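Local coordinates for protein tungsten-containing formylmethanofuran dehydrogenase 2 subunit C (Methanothermobacter wolfeii, PDB 5T5I) that probably serves as a structural subunit of the tungsten-containing formylmethanofuran dehydrogenase complex, which catalyses reversible oxidation of formylmethanofuran to carbon dioxide and methanofuran, at residues P12-N20 / N36-E44; P239-G247 / I257-I268. One frame throughout, in Å; residues are numbered along the deposited sequence.

Contact 1 (P12-N20 / N36-E44); sequences PEVPLEAPN and NIQIMHGNE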
# COMPACT_ATOMS: atom_id res chain seq x y z
N PRO C 12 -40.96 7.89 -37.78
CA PRO C 12 -40.07 7.12 -38.66
C PRO C 12 -38.74 6.77 -38.00
O PRO C 12 -38.34 7.43 -37.04
CB PRO C 12 -39.85 8.07 -39.85
CG PRO C 12 -39.98 9.43 -39.26
CD PRO C 12 -40.94 9.33 -38.11
N GLU C 13 -38.03 5.74 -38.52
CA GLU C 13 -36.69 5.36 -38.04
C GLU C 13 -35.63 6.39 -38.44
O GLU C 13 -34.66 6.59 -37.69
CB GLU C 13 -36.26 3.97 -38.56
CG GLU C 13 -36.99 2.82 -37.89
CD GLU C 13 -36.28 1.48 -37.95
OE1 GLU C 13 -35.40 1.30 -38.83
OE2 GLU C 13 -36.60 0.60 -37.12
N VAL C 14 -35.78 7.03 -39.62
CA VAL C 14 -34.92 8.12 -40.06
C VAL C 14 -35.55 9.34 -39.37
O VAL C 14 -36.72 9.60 -39.63
CB VAL C 14 -34.91 8.29 -41.59
CG1 VAL C 14 -34.18 9.58 -42.00
CG2 VAL C 14 -34.27 7.09 -42.26
N PRO C 15 -34.86 10.05 -38.45
CA PRO C 15 -35.56 11.14 -37.72
C PRO C 15 -36.10 12.29 -38.56
O PRO C 15 -35.65 12.54 -39.68
CB PRO C 15 -34.51 11.64 -36.73
CG PRO C 15 -33.44 10.64 -36.71
CD PRO C 15 -33.48 9.88 -37.98
N LEU C 16 -37.08 13.00 -37.98
CA LEU C 16 -37.65 14.21 -38.54
C LEU C 16 -36.91 15.39 -37.92
O LEU C 16 -36.48 15.31 -36.77
CB LEU C 16 -39.14 14.35 -38.17
CG LEU C 16 -40.09 13.23 -38.61
CD1 LEU C 16 -41.49 13.47 -38.07
CD2 LEU C 16 -40.14 13.12 -40.12
N GLU C 17 -36.78 16.49 -38.67
CA GLU C 17 -36.25 17.77 -38.15
C GLU C 17 -37.40 18.75 -38.36
O GLU C 17 -37.80 18.96 -39.50
CB GLU C 17 -34.99 18.26 -38.86
CG GLU C 17 -33.82 17.29 -38.77
CD GLU C 17 -32.45 17.92 -38.90
OE1 GLU C 17 -31.46 17.15 -39.01
OE2 GLU C 17 -32.34 19.17 -38.86
N ALA C 18 -37.95 19.29 -37.28
CA ALA C 18 -39.13 20.15 -37.37
C ALA C 18 -38.99 21.49 -36.64
O ALA C 18 -39.81 21.82 -35.77
CB ALA C 18 -40.34 19.38 -36.87
N PRO C 19 -38.01 22.33 -37.05
CA PRO C 19 -37.89 23.67 -36.43
C PRO C 19 -39.11 24.57 -36.65
O PRO C 19 -39.32 25.51 -35.87
CB PRO C 19 -36.63 24.24 -37.10
CG PRO C 19 -36.55 23.53 -38.42
CD PRO C 19 -36.98 22.14 -38.09
N ASN C 20 -39.95 24.28 -37.67
CA ASN C 20 -41.17 25.04 -37.92
C ASN C 20 -42.30 24.73 -36.92
O ASN C 20 -43.31 25.42 -36.95
CB ASN C 20 -41.65 24.87 -39.37
CG ASN C 20 -40.80 25.60 -40.38
OD1 ASN C 20 -40.21 26.64 -40.08
ND2 ASN C 20 -40.82 25.15 -41.63
N ASN C 36 -49.67 21.86 -44.11
CA ASN C 36 -48.72 22.03 -45.23
C ASN C 36 -47.35 22.59 -44.80
O ASN C 36 -46.50 22.78 -45.67
CB ASN C 36 -49.34 22.92 -46.33
CG ASN C 36 -50.46 22.23 -47.08
OD1 ASN C 36 -50.46 21.02 -47.26
ND2 ASN C 36 -51.43 23.00 -47.57
N ILE C 37 -47.12 22.84 -43.49
CA ILE C 37 -45.83 23.33 -43.01
C ILE C 37 -44.76 22.30 -43.37
O ILE C 37 -44.95 21.10 -43.14
CB ILE C 37 -45.86 23.65 -41.48
CG1 ILE C 37 -46.63 24.97 -41.24
CG2 ILE C 37 -44.45 23.74 -40.87
CD1 ILE C 37 -46.98 25.25 -39.78
N GLN C 38 -43.63 22.75 -43.92
CA GLN C 38 -42.56 21.85 -44.31
C GLN C 38 -41.69 21.43 -43.13
O GLN C 38 -41.37 22.25 -42.27
CB GLN C 38 -41.68 22.47 -45.40
CG GLN C 38 -42.42 22.64 -46.72
CD GLN C 38 -41.53 23.17 -47.82
OE1 GLN C 38 -40.61 23.97 -47.59
NE2 GLN C 38 -41.80 22.77 -49.06
N ILE C 39 -41.32 20.16 -43.12
CA ILE C 39 -40.36 19.57 -42.18
C ILE C 39 -39.41 18.66 -42.97
O ILE C 39 -39.72 18.30 -44.11
CB ILE C 39 -41.05 18.83 -40.99
CG1 ILE C 39 -41.82 17.57 -41.46
CG2 ILE C 39 -41.95 19.79 -40.20
CD1 ILE C 39 -42.34 16.70 -40.35
N MET C 40 -38.26 18.28 -42.39
CA MET C 40 -37.33 17.36 -43.06
C MET C 40 -37.53 15.95 -42.55
O MET C 40 -37.75 15.75 -41.35
CB MET C 40 -35.85 17.73 -42.79
CG MET C 40 -35.42 19.09 -43.27
SD MET C 40 -35.56 19.35 -45.05
CE MET C 40 -34.44 18.01 -45.71
N HIS C 41 -37.45 14.97 -43.45
CA HIS C 41 -37.44 13.54 -43.16
C HIS C 41 -36.16 13.04 -43.86
O HIS C 41 -36.19 12.65 -45.03
CB HIS C 41 -38.69 12.82 -43.69
CG HIS C 41 -38.69 11.35 -43.42
ND1 HIS C 41 -39.35 10.47 -44.25
CD2 HIS C 41 -38.09 10.65 -42.43
CE1 HIS C 41 -39.14 9.26 -43.75
NE2 HIS C 41 -38.38 9.32 -42.65
N GLY C 42 -35.04 13.17 -43.17
CA GLY C 42 -33.74 12.83 -43.74
C GLY C 42 -33.39 13.79 -44.87
O GLY C 42 -33.49 15.00 -44.70
N ASN C 43 -33.09 13.25 -46.06
CA ASN C 43 -32.74 14.08 -47.23
C ASN C 43 -33.95 14.47 -48.12
O ASN C 43 -33.75 14.89 -49.27
CB ASN C 43 -31.63 13.39 -48.05
CG ASN C 43 -31.99 12.07 -48.67
OD1 ASN C 43 -33.16 11.67 -48.70
ND2 ASN C 43 -30.98 11.32 -49.07
N GLU C 44 -35.18 14.35 -47.61
CA GLU C 44 -36.41 14.74 -48.31
C GLU C 44 -37.18 15.76 -47.48
O GLU C 44 -37.22 15.65 -46.26
CB GLU C 44 -37.34 13.54 -48.53
CG GLU C 44 -36.87 12.57 -49.60
CD GLU C 44 -37.84 11.44 -49.89
OE1 GLU C 44 -38.94 11.43 -49.29
OE2 GLU C 44 -37.50 10.57 -50.72
O HOH W 1 -37.80 6.36 -42.05
O HOH W 2 -39.52 22.50 -40.14
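L16 and H41 face each other as a non-hydrogen-bonded antiparallel pair, and packing is tight around them. CD2 of L16 meets CB of H41 at 3.9 Å. With chi1 179°, CG of H41 is turned away from the backbone N, bringing the ring toward P12 and V14. CB of P12 lies 3.4 Å from NE2 of H41. V14 O sits at the ring edge, 3.3 Å from CD2 of H41. A water in the ring plane joins NE2 of H41 to V14 N. F51 meets this ring edge-to-face. E17 and M40 exchange two backbone hydrogen bonds. The pairing is part of a small mixed sheet in which 16-17 lies between 38-41 and 76-77, and a type II' turn from H41 leads 38-41 into 44-47. The carboxylate of E17 leads away to R78 and a basic side chain of another protein chain. The looser end is at N20 and the exposed Q38. ND2 of N20 donates to Q38 O (3.0 Å), CB of N20 rests on CG2 of I37 (3.4 Å), and a water links N20 N to the same carbonyl. A leucine in place of N20 would probably leave Q38 O with the water but without its amide donor.

Contact 2 (P239-G247 / I257-I268); sequences PGAFYKFEG and IVYAAVGCNGHI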
# COMPACT_ATOMS: atom_id res chain seq x y z
N PRO C 239 -30.82 26.76 1.87
CA PRO C 239 -30.49 26.58 3.29
C PRO C 239 -29.42 25.52 3.55
O PRO C 239 -29.29 24.58 2.77
CB PRO C 239 -31.83 26.18 3.91
CG PRO C 239 -32.52 25.46 2.81
CD PRO C 239 -32.14 26.18 1.55
N GLY C 240 -28.68 25.69 4.64
CA GLY C 240 -27.64 24.75 5.02
C GLY C 240 -26.24 25.27 4.79
O GLY C 240 -26.05 26.37 4.27
N ALA C 241 -25.25 24.44 5.15
CA ALA C 241 -23.84 24.78 5.02
C ALA C 241 -23.25 24.23 3.73
O ALA C 241 -23.53 23.10 3.33
CB ALA C 241 -23.07 24.26 6.23
N PHE C 242 -22.38 25.04 3.09
CA PHE C 242 -21.68 24.68 1.85
C PHE C 242 -20.20 25.01 1.92
O PHE C 242 -19.84 26.12 2.34
CB PHE C 242 -22.28 25.46 0.67
CG PHE C 242 -23.71 25.12 0.35
CD1 PHE C 242 -24.76 25.74 1.02
CD2 PHE C 242 -24.02 24.16 -0.61
CE1 PHE C 242 -26.09 25.41 0.74
CE2 PHE C 242 -25.35 23.83 -0.89
CZ PHE C 242 -26.37 24.46 -0.22
N TYR C 243 -19.33 24.08 1.46
CA TYR C 243 -17.90 24.34 1.26
C TYR C 243 -17.85 25.24 0.03
O TYR C 243 -18.57 24.97 -0.94
CB TYR C 243 -17.12 23.06 0.96
CG TYR C 243 -17.00 22.12 2.12
CD1 TYR C 243 -16.36 22.51 3.30
CD2 TYR C 243 -17.45 20.81 2.03
CE1 TYR C 243 -16.22 21.64 4.37
CE2 TYR C 243 -17.31 19.92 3.10
CZ TYR C 243 -16.70 20.34 4.27
OH TYR C 243 -16.55 19.48 5.32
N LYS C 244 -17.09 26.34 0.09
CA LYS C 244 -16.98 27.33 -0.98
C LYS C 244 -15.59 27.25 -1.61
O LYS C 244 -14.58 27.25 -0.90
CB LYS C 244 -17.24 28.74 -0.42
CG LYS C 244 -17.29 29.83 -1.48
CD LYS C 244 -17.51 31.19 -0.83
CE LYS C 244 -17.67 32.30 -1.84
NZ LYS C 244 -17.95 33.60 -1.18
N PHE C 245 -15.54 27.21 -2.93
CA PHE C 245 -14.30 27.13 -3.71
C PHE C 245 -14.30 28.17 -4.82
O PHE C 245 -15.35 28.41 -5.41
CB PHE C 245 -14.18 25.74 -4.37
CG PHE C 245 -14.10 24.59 -3.41
CD1 PHE C 245 -12.88 24.13 -2.95
CD2 PHE C 245 -15.25 23.91 -3.02
CE1 PHE C 245 -12.80 23.02 -2.10
CE2 PHE C 245 -15.18 22.82 -2.15
CZ PHE C 245 -13.95 22.38 -1.70
N GLU C 246 -13.13 28.74 -5.12
CA GLU C 246 -12.96 29.70 -6.22
C GLU C 246 -12.01 29.14 -7.27
O GLU C 246 -10.96 28.57 -6.94
CB GLU C 246 -12.42 31.04 -5.70
CG GLU C 246 -12.44 32.15 -6.75
CD GLU C 246 -11.70 33.40 -6.32
OE1 GLU C 246 -10.51 33.28 -5.94
OE2 GLU C 246 -12.30 34.49 -6.38
N GLY C 247 -12.37 29.30 -8.53
CA GLY C 247 -11.53 28.81 -9.62
C GLY C 247 -12.16 28.99 -10.98
O GLY C 247 -13.06 29.82 -11.13
N ILE C 257 -17.25 30.32 -8.88
CA ILE C 257 -17.51 29.81 -7.52
C ILE C 257 -18.22 28.46 -7.60
O ILE C 257 -19.19 28.32 -8.35
CB ILE C 257 -18.34 30.83 -6.67
CG1 ILE C 257 -17.58 32.15 -6.43
CG2 ILE C 257 -18.78 30.23 -5.33
CD1 ILE C 257 -16.28 32.05 -5.56
N VAL C 258 -17.73 27.48 -6.83
CA VAL C 258 -18.38 26.18 -6.68
C VAL C 258 -18.78 26.03 -5.19
O VAL C 258 -17.90 26.13 -4.32
CB VAL C 258 -17.50 24.99 -7.15
CG1 VAL C 258 -18.16 23.64 -6.81
CG2 VAL C 258 -17.22 25.07 -8.64
N TYR C 259 -20.07 25.80 -4.92
CA TYR C 259 -20.60 25.53 -3.57
C TYR C 259 -20.93 24.02 -3.52
O TYR C 259 -21.57 23.51 -4.44
CB TYR C 259 -21.87 26.34 -3.26
CG TYR C 259 -21.63 27.80 -2.99
CD1 TYR C 259 -21.09 28.23 -1.79
CD2 TYR C 259 -22.05 28.78 -3.89
CE1 TYR C 259 -20.91 29.58 -1.51
CE2 TYR C 259 -21.93 30.13 -3.60
CZ TYR C 259 -21.34 30.53 -2.41
OH TYR C 259 -21.21 31.88 -2.14
N ALA C 260 -20.47 23.32 -2.49
CA ALA C 260 -20.75 21.89 -2.35
C ALA C 260 -21.22 21.62 -0.91
O ALA C 260 -20.52 21.98 0.05
CB ALA C 260 -19.50 21.07 -2.67
N ALA C 261 -22.42 21.00 -0.76
CA ALA C 261 -23.04 20.69 0.55
C ALA C 261 -22.08 19.97 1.50
O ALA C 261 -21.47 18.96 1.11
CB ALA C 261 -24.29 19.86 0.37
N VAL C 262 -21.91 20.51 2.73
CA VAL C 262 -20.92 19.96 3.66
C VAL C 262 -21.15 18.48 4.04
O VAL C 262 -20.17 17.75 4.19
CB VAL C 262 -20.71 20.81 4.95
CG1 VAL C 262 -20.26 22.24 4.62
CG2 VAL C 262 -21.93 20.79 5.87
N GLY C 263 -22.41 18.10 4.24
CA GLY C 263 -22.80 16.76 4.66
C GLY C 263 -22.24 15.59 3.87
O GLY C 263 -21.92 14.56 4.46
N CYS C 264 -22.10 15.74 2.55
CA CYS C 264 -21.62 14.63 1.71
C CYS C 264 -20.36 14.96 0.90
O CYS C 264 -20.02 14.19 0.01
CB CYS C 264 -22.75 14.12 0.82
SG CYS C 264 -23.85 15.42 0.21
N ASN C 265 -19.62 16.06 1.23
CA ASN C 265 -18.40 16.44 0.50
C ASN C 265 -17.18 16.70 1.39
O ASN C 265 -16.26 17.41 0.97
CB ASN C 265 -18.70 17.65 -0.39
CG ASN C 265 -19.64 17.28 -1.51
OD1 ASN C 265 -19.28 16.51 -2.41
ND2 ASN C 265 -20.87 17.74 -1.45
N GLY C 266 -17.12 16.06 2.56
CA GLY C 266 -15.98 16.18 3.46
C GLY C 266 -14.68 15.73 2.82
O GLY C 266 -13.63 16.31 3.10
N HIS C 267 -14.75 14.74 1.92
CA HIS C 267 -13.58 14.22 1.19
C HIS C 267 -13.03 15.21 0.13
O HIS C 267 -11.88 15.06 -0.28
CB HIS C 267 -13.93 12.87 0.54
CG HIS C 267 -14.95 13.00 -0.55
ND1 HIS C 267 -16.27 13.30 -0.25
CD2 HIS C 267 -14.81 12.92 -1.89
CE1 HIS C 267 -16.89 13.39 -1.42
NE2 HIS C 267 -16.05 13.16 -2.43
N ILE C 268 -13.85 16.20 -0.32
CA ILE C 268 -13.48 17.23 -1.31
C ILE C 268 -12.76 18.41 -0.64
O ILE C 268 -11.95 19.07 -1.30
CB ILE C 268 -14.77 17.70 -2.08
CG1 ILE C 268 -15.44 16.54 -2.83
CG2 ILE C 268 -14.50 18.86 -3.04
CD1 ILE C 268 -14.51 15.73 -3.77
O HOH W 3 -18.31 17.55 6.14
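V262 CG1 sits over the centre of the Y243 ring in a CH-pi contact, 3.8 Å from the centroid and almost on the ring normal. The two side chains cross at about a right angle. CG2 of V262 turns to A241 instead and meets its CB at 3.7 Å. V262 thus fills the angle between the alanine and the tyrosine. Beyond the valine, CE2 of Y243 lies 3.5 Å from N265 O, and a water ties the Y243 hydroxyl to V262 O. ND2 of N265 donates to A261 O and G213 O, and OD1 accepts from M215 N.

On the same face, the F245 ring has V258 O at its edge. Its far end, CZ, meets CG2 of I268 at 3.8 Å, so the end of 257-268 folds back against this ring. F218 and Y224 also meet it.

F242, K244, Y259 and I257 lie on the other face. The extended chain of K244 (chi1 -174°) lies alongside Y259 and points the same way, its CG 3.6 Å from CE1 of Y259. I257 fills the hollow beside them: CG2 lies against one face of that ring, offset to the rim, and CD1 meets CE of K244 at 4.0 Å. The Y259 hydroxyl is hydrogen-bonded to E228. CB of F242 packs on CD1 of Y259 at 3.9 Å.

Five backbone hydrogen bonds hold the two segments together, the outermost from V262 N to A241 O. The arrangement is a twisted antiparallel beta hairpin, 241-247 with 256-261, at the C-terminal end of a right-handed parallel beta-helix.

Contacts 1 and 2 share no strand and do not touch. Their centres are about 46 Å apart, on opposite sides of the chain's centre, with the long run of parallel strands between them. Both are antiparallel pairings. Contact 1 is the more buried. It is short, with two backbone-to-backbone hydrogen bonds, and relies on proline, histidine and water. Contact 2 is only partly buried but covers more area. It is a longer pairing, with aromatic and aliphatic packing on both faces. Other chains meet contact 1 through charged E13 and E17, and contact 2 by packing of A241 and V262 on Y233 and T131 of FwdF and a hydrogen bond to I268 O from another protein chain.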